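Local coordinates for protein imelysin (Bacteroides ovatus ATCC 8483, PDB 3OYV) that is an imelysin-like, probably metal-binding protein of the outer membrane, implicated in bacterial iron uptake, at residues 86-89 / 90-94; 96-99 / 100-104; 22-25 / 26-30. One frame throughout, in Å; residues are numbered along the deposited sequence.

Contact 1 (86-89 / 90-94)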
loop_
_atom_site.group_PDB
_atom_site.type_symbol
_atom_site.label_atom_id
_atom_site.label_comp_id
_atom_site.label_asym_id
_atom_site.label_seq_id
_atom_site.Cartn_x
_atom_site.Cartn_y
_atom_site.Cartn_z
ATOM N N ALA A 86 -4.111 -9.892 4.351
ATOM C CA ALA A 86 -4.307 -10.244 5.746
ATOM C C ALA A 86 -3.132 -11.066 6.294
ATOM O O ALA A 86 -2.648 -10.823 7.407
ATOM C CB ALA A 86 -5.639 -10.996 5.933
ATOM N N ASN A 87 -2.658 -11.990 5.481
ATOM C CA ASN A 87 -1.472 -12.789 5.828
ATOM C C ASN A 87 -0.239 -11.919 5.959
ATOM O O ASN A 87 0.517 -12.025 6.936
ATOM C CB ASN A 87 -1.198 -13.865 4.790
ATOM C CG ASN A 87 0.196 -14.473 4.928
ATOM O OD1 ASN A 87 0.364 -15.503 5.553
ATOM N ND2 ASN A 87 1.197 -13.806 4.377
ATOM N N GLU A 88 -0.023 -11.056 4.977
ATOM C CA GLU A 88 1.177 -10.207 4.988
ATOM C C GLU A 88 1.200 -9.252 6.174
ATOM O O GLU A 88 2.244 -9.094 6.823
ATOM C CB GLU A 88 1.295 -9.433 3.675
ATOM C CG GLU A 88 2.468 -8.435 3.640
ATOM C CD GLU A 88 3.818 -9.090 3.565
ATOM O OE1 GLU A 88 3.897 -10.309 3.297
ATOM O OE2 GLU A 88 4.816 -8.357 3.766
ATOM N N VAL A 89 0.078 -8.629 6.484
ATOM C CA VAL A 89 0.014 -7.724 7.604
ATOM C C VAL A 89 0.310 -8.472 8.894
ATOM O O VAL A 89 1.131 -8.034 9.702
ATOM C CB VAL A 89 -1.333 -7.029 7.692
ATOM C CG1 VAL A 89 -1.446 -6.246 8.957
ATOM C CG2 VAL A 89 -1.512 -6.089 6.450
ATOM N N GLY A 90 -0.375 -9.594 9.112
ATOM C CA GLY A 90 -0.238 -10.285 10.397
ATOM C C GLY A 90 1.111 -10.948 10.599
ATOM O O GLY A 90 1.745 -10.818 11.671
ATOM N N THR A 91 1.523 -11.680 9.596
ATOM C CA THR A 91 2.670 -12.545 9.768
ATOM C C THR A 91 3.985 -11.855 9.395
ATOM O O THR A 91 5.014 -12.208 9.930
ATOM C CB THR A 91 2.589 -13.850 8.954
ATOM O OG1 THR A 91 2.662 -13.505 7.604
ATOM C CG2 THR A 91 1.325 -14.636 9.133
ATOM N N ALA A 92 3.950 -10.860 8.498
ATOM C CA ALA A 92 5.173 -10.178 8.077
ATOM C C ALA A 92 5.288 -8.768 8.638
ATOM O O ALA A 92 6.233 -8.453 9.378
ATOM C CB ALA A 92 5.315 -10.164 6.564
ATOM N N LYS A 93 4.331 -7.909 8.327
ATOM C CA LYS A 93 4.452 -6.518 8.771
ATOM C C LYS A 93 4.483 -6.411 10.307
ATOM O O LYS A 93 5.303 -5.676 10.881
ATOM C CB LYS A 93 3.360 -5.633 8.159
ATOM C CG LYS A 93 3.369 -5.607 6.635
ATOM C CD LYS A 93 2.335 -4.635 6.071
ATOM C CE LYS A 93 2.254 -4.648 4.557
ATOM N NZ LYS A 93 1.653 -3.381 4.059
ATOM N N ILE A 94 3.596 -7.139 10.970
ATOM C CA ILE A 94 3.561 -7.174 12.432
ATOM C C ILE A 94 4.441 -8.320 12.966
ATOM O O ILE A 94 5.272 -8.136 13.879
ATOM C CB ILE A 94 2.102 -7.285 12.965
ATOM C CG1 ILE A 94 1.286 -6.105 12.429
ATOM C CG2 ILE A 94 2.098 -7.363 14.536
ATOM C CD1 ILE A 94 -0.192 -6.202 12.781
#

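Contact 2 (96-99 / 100-104)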
loop_
_atom_site.group_PDB
_atom_site.type_symbol
_atom_site.label_atom_id
_atom_site.label_comp_id
_atom_site.label_asym_id
_atom_site.label_seq_id
_atom_site.Cartn_x
_atom_site.Cartn_y
_atom_site.Cartn_z
ATOM N N ASP A 96 7.027 -10.219 11.724
ATOM C CA ASP A 96 8.492 -10.255 11.626
ATOM C C ASP A 96 9.153 -9.440 12.737
ATOM O O ASP A 96 10.026 -9.956 13.447
ATOM C CB ASP A 96 8.991 -9.879 10.234
ATOM C CG ASP A 96 8.716 -10.945 9.206
ATOM O OD1 ASP A 96 8.441 -12.105 9.584
ATOM O OD2 ASP A 96 8.816 -10.617 7.994
ATOM N N PRO A 97 8.761 -8.168 12.905
ATOM C CA PRO A 97 9.331 -7.451 14.052
ATOM C C PRO A 97 9.049 -8.136 15.399
ATOM O O PRO A 97 9.925 -8.193 16.271
ATOM C CB PRO A 97 8.716 -6.048 13.931
ATOM C CG PRO A 97 8.362 -5.928 12.507
ATOM C CD PRO A 97 7.962 -7.274 12.042
ATOM N N TYR A 98 7.835 -8.631 15.584
ATOM C CA TYR A 98 7.497 -9.306 16.835
ATOM C C TYR A 98 8.398 -10.512 17.097
ATOM O O TYR A 98 8.963 -10.637 18.188
ATOM C CB TYR A 98 6.000 -9.733 16.806
ATOM C CG TYR A 98 5.608 -10.451 18.069
ATOM C CD1 TYR A 98 5.276 -9.734 19.228
ATOM C CD2 TYR A 98 5.607 -11.865 18.140
ATOM C CE1 TYR A 98 4.980 -10.384 20.430
ATOM C CE2 TYR A 98 5.308 -12.513 19.338
ATOM C CZ TYR A 98 4.987 -11.779 20.461
ATOM O OH TYR A 98 4.680 -12.412 21.647
ATOM N N ASN A 99 8.575 -11.373 16.110
ATOM C CA ASN A 99 9.385 -12.578 16.344
ATOM C C ASN A 99 10.863 -12.226 16.548
ATOM O O ASN A 99 11.528 -12.805 17.412
ATOM C CB ASN A 99 9.207 -13.569 15.215
ATOM C CG ASN A 99 7.846 -14.193 15.234
ATOM O OD1 ASN A 99 7.246 -14.366 16.291
ATOM N ND2 ASN A 99 7.338 -14.511 14.058
ATOM N N LEU A 100 11.387 -11.267 15.780
ATOM C CA LEU A 100 12.751 -10.779 16.056
ATOM C C LEU A 100 12.883 -10.297 17.514
ATOM O O LEU A 100 13.854 -10.635 18.215
ATOM C CB LEU A 100 13.106 -9.616 15.117
ATOM C CG LEU A 100 13.446 -9.950 13.686
ATOM C CD1 LEU A 100 13.417 -8.706 12.771
ATOM C CD2 LEU A 100 14.798 -10.705 13.593
ATOM N N TYR A 101 11.922 -9.524 17.987
ATOM C CA TYR A 101 11.990 -8.916 19.290
ATOM C C TYR A 101 11.984 -10.022 20.346
ATOM O O TYR A 101 12.807 -10.012 21.283
ATOM C CB TYR A 101 10.816 -7.953 19.499
ATOM C CG TYR A 101 11.013 -7.058 20.675
ATOM C CD1 TYR A 101 10.900 -7.528 21.999
ATOM C CD2 TYR A 101 11.387 -5.720 20.492
ATOM C CE1 TYR A 101 11.115 -6.689 23.058
ATOM C CE2 TYR A 101 11.612 -4.902 21.555
ATOM C CZ TYR A 101 11.479 -5.365 22.826
ATOM O OH TYR A 101 11.703 -4.517 23.909
ATOM N N LYS A 102 11.051 -10.967 20.222
ATOM C CA LYS A 102 10.929 -12.018 21.243
ATOM C C LYS A 102 12.161 -12.919 21.295
ATOM O O LYS A 102 12.420 -13.511 22.358
ATOM C CB LYS A 102 9.679 -12.841 21.012
ATOM C CG LYS A 102 8.364 -12.072 21.121
ATOM C CD LYS A 102 8.179 -11.312 22.411
ATOM C CE LYS A 102 8.091 -12.197 23.623
ATOM N NZ LYS A 102 7.698 -11.377 24.821
ATOM N N ALA A 103 12.885 -13.039 20.172
ATOM C CA ALA A 103 14.142 -13.790 20.112
ATOM C C ALA A 103 15.336 -13.046 20.723
ATOM O O ALA A 103 16.443 -13.601 20.754
ATOM C CB ALA A 103 14.464 -14.151 18.696
ATOM N N GLY A 104 15.116 -11.806 21.148
ATOM C CA GLY A 104 16.156 -10.973 21.753
ATOM C C GLY A 104 16.822 -10.050 20.747
ATOM O O GLY A 104 17.699 -9.254 21.128
HETATM O O HOH W 1 4.780 -10.602 24.002
#

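Contact 3 (22-25 / 26-30)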
loop_
_atom_site.group_PDB
_atom_site.type_symbol
_atom_site.label_atom_id
_atom_site.label_comp_id
_atom_site.label_asym_id
_atom_site.label_seq_id
_atom_site.Cartn_x
_atom_site.Cartn_y
_atom_site.Cartn_z
ATOM N N SER A 22 21.655 20.124 -1.436
ATOM C CA SER A 22 21.448 20.026 -2.868
ATOM C C SER A 22 21.183 18.589 -3.282
ATOM O O SER A 22 20.251 18.310 -4.034
ATOM C CB SER A 22 22.660 20.562 -3.629
ATOM O OG SER A 22 22.389 20.513 -4.998
ATOM N N SER A 23 21.973 17.662 -2.762
ATOM C CA SER A 23 21.748 16.237 -3.035
ATOM C C SER A 23 20.371 15.801 -2.522
ATOM O O SER A 23 19.664 15.048 -3.172
ATOM C CB SER A 23 22.825 15.379 -2.367
ATOM O OG SER A 23 24.104 15.602 -2.946
ATOM N N TRP A 24 20.005 16.282 -1.335
ATOM C CA TRP A 24 18.711 15.938 -0.724
ATOM C C TRP A 24 17.566 16.401 -1.632
ATOM O O TRP A 24 16.631 15.637 -1.919
ATOM C CB TRP A 24 18.598 16.590 0.650
ATOM C CG TRP A 24 17.712 15.899 1.629
ATOM C CD1 TRP A 24 16.362 15.718 1.554
ATOM C CD2 TRP A 24 18.130 15.305 2.850
ATOM N NE1 TRP A 24 15.918 15.048 2.662
ATOM C CE2 TRP A 24 16.981 14.790 3.485
ATOM C CE3 TRP A 24 19.369 15.158 3.476
ATOM C CZ2 TRP A 24 17.040 14.138 4.709
ATOM C CZ3 TRP A 24 19.414 14.534 4.678
ATOM C CH2 TRP A 24 18.259 14.003 5.278
ATOM N N HIS A 25 17.647 17.632 -2.127
ATOM C CA HIS A 25 16.637 18.167 -3.057
ATOM C C HIS A 25 16.542 17.323 -4.307
ATOM O O HIS A 25 15.444 16.925 -4.744
ATOM C CB HIS A 25 16.964 19.608 -3.456
ATOM C CG HIS A 25 16.966 20.577 -2.297
ATOM N ND1 HIS A 25 17.517 21.845 -2.383
ATOM C CD2 HIS A 25 16.553 20.446 -1.013
ATOM C CE1 HIS A 25 17.388 22.465 -1.222
ATOM N NE2 HIS A 25 16.793 21.645 -0.378
ATOM N N ASN A 26 17.690 17.108 -4.946
ATOM C CA ASN A 26 17.706 16.367 -6.188
ATOM C C ASN A 26 17.207 14.927 -6.044
ATOM O O ASN A 26 16.494 14.421 -6.930
ATOM C CB ASN A 26 19.111 16.399 -6.776
ATOM C CG ASN A 26 19.449 17.767 -7.382
ATOM O OD1 ASN A 26 18.564 18.450 -7.891
ATOM N ND2 ASN A 26 20.738 18.146 -7.357
ATOM N N TYR A 27 17.612 14.262 -4.971
ATOM C CA TYR A 27 17.212 12.861 -4.810
ATOM C C TYR A 27 15.738 12.747 -4.427
ATOM O O TYR A 27 15.040 11.864 -4.912
ATOM C CB TYR A 27 18.114 12.076 -3.867
ATOM C CG TYR A 27 17.974 10.601 -4.133
ATOM C CD1 TYR A 27 18.298 10.071 -5.385
ATOM C CD2 TYR A 27 17.494 9.749 -3.157
ATOM C CE1 TYR A 27 18.167 8.740 -5.644
ATOM C CE2 TYR A 27 17.363 8.390 -3.412
ATOM C CZ TYR A 27 17.708 7.890 -4.664
ATOM O OH TYR A 27 17.602 6.537 -4.948
HETATM N N MSE A 28 15.257 13.647 -3.566
HETATM C CA MSE A 28 13.810 13.694 -3.260
HETATM C C MSE A 28 13.024 13.856 -4.546
HETATM O O MSE A 28 12.025 13.169 -4.750
HETATM C CB MSE A 28 13.431 14.827 -2.314
HETATM C CG MSE A 28 13.626 14.559 -0.867
HETATM SE SE MSE A 28 12.711 15.850 0.205
HETATM C CE MSE A 28 13.582 17.434 -0.469
ATOM N N ARG A 29 13.449 14.815 -5.373
ATOM C CA ARG A 29 12.783 15.020 -6.653
ATOM C C ARG A 29 12.791 13.745 -7.497
ATOM O O ARG A 29 11.788 13.382 -8.102
ATOM C CB ARG A 29 13.394 16.186 -7.461
ATOM C CG ARG A 29 12.814 16.381 -8.804
ATOM C CD ARG A 29 13.332 17.640 -9.419
ATOM N NE ARG A 29 12.932 17.656 -10.824
ATOM C CZ ARG A 29 13.145 18.654 -11.676
ATOM N NH1 ARG A 29 13.815 19.707 -11.298
ATOM N NH2 ARG A 29 12.720 18.562 -12.935
ATOM N N ASN A 30 13.945 13.088 -7.560
ATOM C CA ASN A 30 14.060 11.875 -8.339
ATOM C C ASN A 30 13.065 10.805 -7.865
ATOM O O ASN A 30 12.357 10.195 -8.661
ATOM C CB ASN A 30 15.482 11.321 -8.272
ATOM C CG ASN A 30 15.731 10.274 -9.355
ATOM O OD1 ASN A 30 15.759 10.598 -10.538
ATOM N ND2 ASN A 30 15.854 8.995 -8.956
#

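Contact 1 (86-89 / 90-94)
The flat peptide carbonyl of Asn87 receives two donors of Thr91 from opposite faces of its plane: the backbone N-H of Thr91 is tilted 20° from it, and the hydroxyl stands 43° out on the far face. OG1 donates to Asn87 O at 2.7 Å, placed there by a first torsion of 67° that sets the hydroxyl between the backbone N and the carbonyl carbon. The stretch belongs to helix 71-102 and contains a pi-type turn at 90-94, evidenced by two i to i+5 bonds, Lys93 N to Glu88 O (2.8 Å) and Ile94 N to Val89 O (2.9 Å). Glu88 O also accepts Ala92 N from above the carbonyl plane, so the change from alpha to pi spacing falls on one forked acceptor. In the Glu88 conformer described here, one of two modelled, the chain bends at chi2 and its carboxylate meets the methyl of Ala92. The extended Lys93 chain crosses Glu88 at about a right angle, but NZ stays 5.9 Å from Glu88 OE2; it makes a salt bridge to Glu286 and hydrogen bonds to Asn128 and Glu114. Tyr125 of helix 121-137 packs on Val89, Lys93 and Ile94. Ile94 CD1 lies 4.0 Å from Val89 CG1.

Contact 2 (96-99 / 100-104)
Residues 96-102 form the last turns of helix 71-102, where i to i+4 bonds, such as Lys102 N to Tyr98 O at 2.9 Å, run on through a kink at Pro97, whose N has no bond to the preceding turn; Ala103 and Gly104 leave the helix in a Schellman motif, with Gly104 at a phi of 95° and its N bonded to Tyr101 O at 2.9 Å. On this frame the side-chain pair that meets across the contact is Tyr98 and Lys102, one turn apart. Lys102 CG sits over one face of the phenol ring, 3.7 Å from its centroid and 22° off the normal, which meets the geometry of a CH-pi contact. The methylene is displaced toward the hydroxyl-bearing rim, its nearest ring atom being Tyr98 CZ at 3.5 Å. Lys102 then bends at both chi2 and chi3, near -60° each, so that CD follows the phenol end and the ammonium can share a water with the hydroxyl. That water accepts from Lys102 NZ at 3.1 Å and lies 3.0 Å from Tyr98 OH. Beyond the pair, Tyr98 packs on Thr191, Val192 and Met195 of helix 189-214, while Leu100 and Tyr101 meet helix 106-111. The chemistry is thus divided along one lysine: its CG methylene packs over one aromatic face, and its charged end shares one ordered water with the phenol oxygen, at the exposed end of the helix.

Contact 3 (22-25 / 26-30)
Tyr27 N donates to Ser23 O at 2.8 Å with an N-H...O angle of 159°, the shortest of four consecutive i to i+4 bonds that join 22-25 to 26-30. The series continues with Met28 N to Trp24 O at 2.9 Å, and it establishes an unbroken alpha-helical turn. One turn apart on this scaffold, Trp24 and Met28, a selenomethionine, cross obliquely. In the Met28 conformer described, one of two modelled, SE lies in the indole plane at the edge of the five-membered ring, 4.9 Å from its centroid. It comes within 3.9 Å of Trp24 CD1, while Met28 CG lies 3.8 Å from the same carbon. The bend at chi3, -59°, folds CE back so that it too is near Trp24 CD1, at 3.8 Å. The indole N-H is used elsewhere, bonding to Leu350 O of helix 343-351. Elsewhere on the turn, Asn26 lays its CB and CG against Ser22 O, its CG placed beside the backbone N (chi1 -74°); its amide is satisfied at both ends, ND2 by Trp321 O and OD1 by Trp326 NE1. His25 NE2 bonds to Tyr16 OH. The selenomethionine at the indole edge, i to i+4, is a Met-aromatic contact, with selenium in place of the native sulfur, here within the first long helix of a mainly helical protein, where that helix meets helices 223-261, 319-323 and 343-351.

How the contacts relate
From the N terminus, contact 3 comes first, early in helix 21-47, and contacts 1 and 2 follow in turn on helix 71-102. Each joins adjoining segments within a helix or at its end, so none closes a long loop, and the three run in series without nesting or crossing. Contacts 1 and 2 are near neighbours on one helix, a single residue between them and their centres 14 Å apart: Pro97 CD packs 3.4 Å from Ala92 O, where the pi-type turn gives way to the proline kink. Both face helix 189-214. Contact 3 stands apart, its centre about 32 Å from that of contact 1 and 35 Å from that of contact 2, packed against helices 223-261, 319-323 and 343-351.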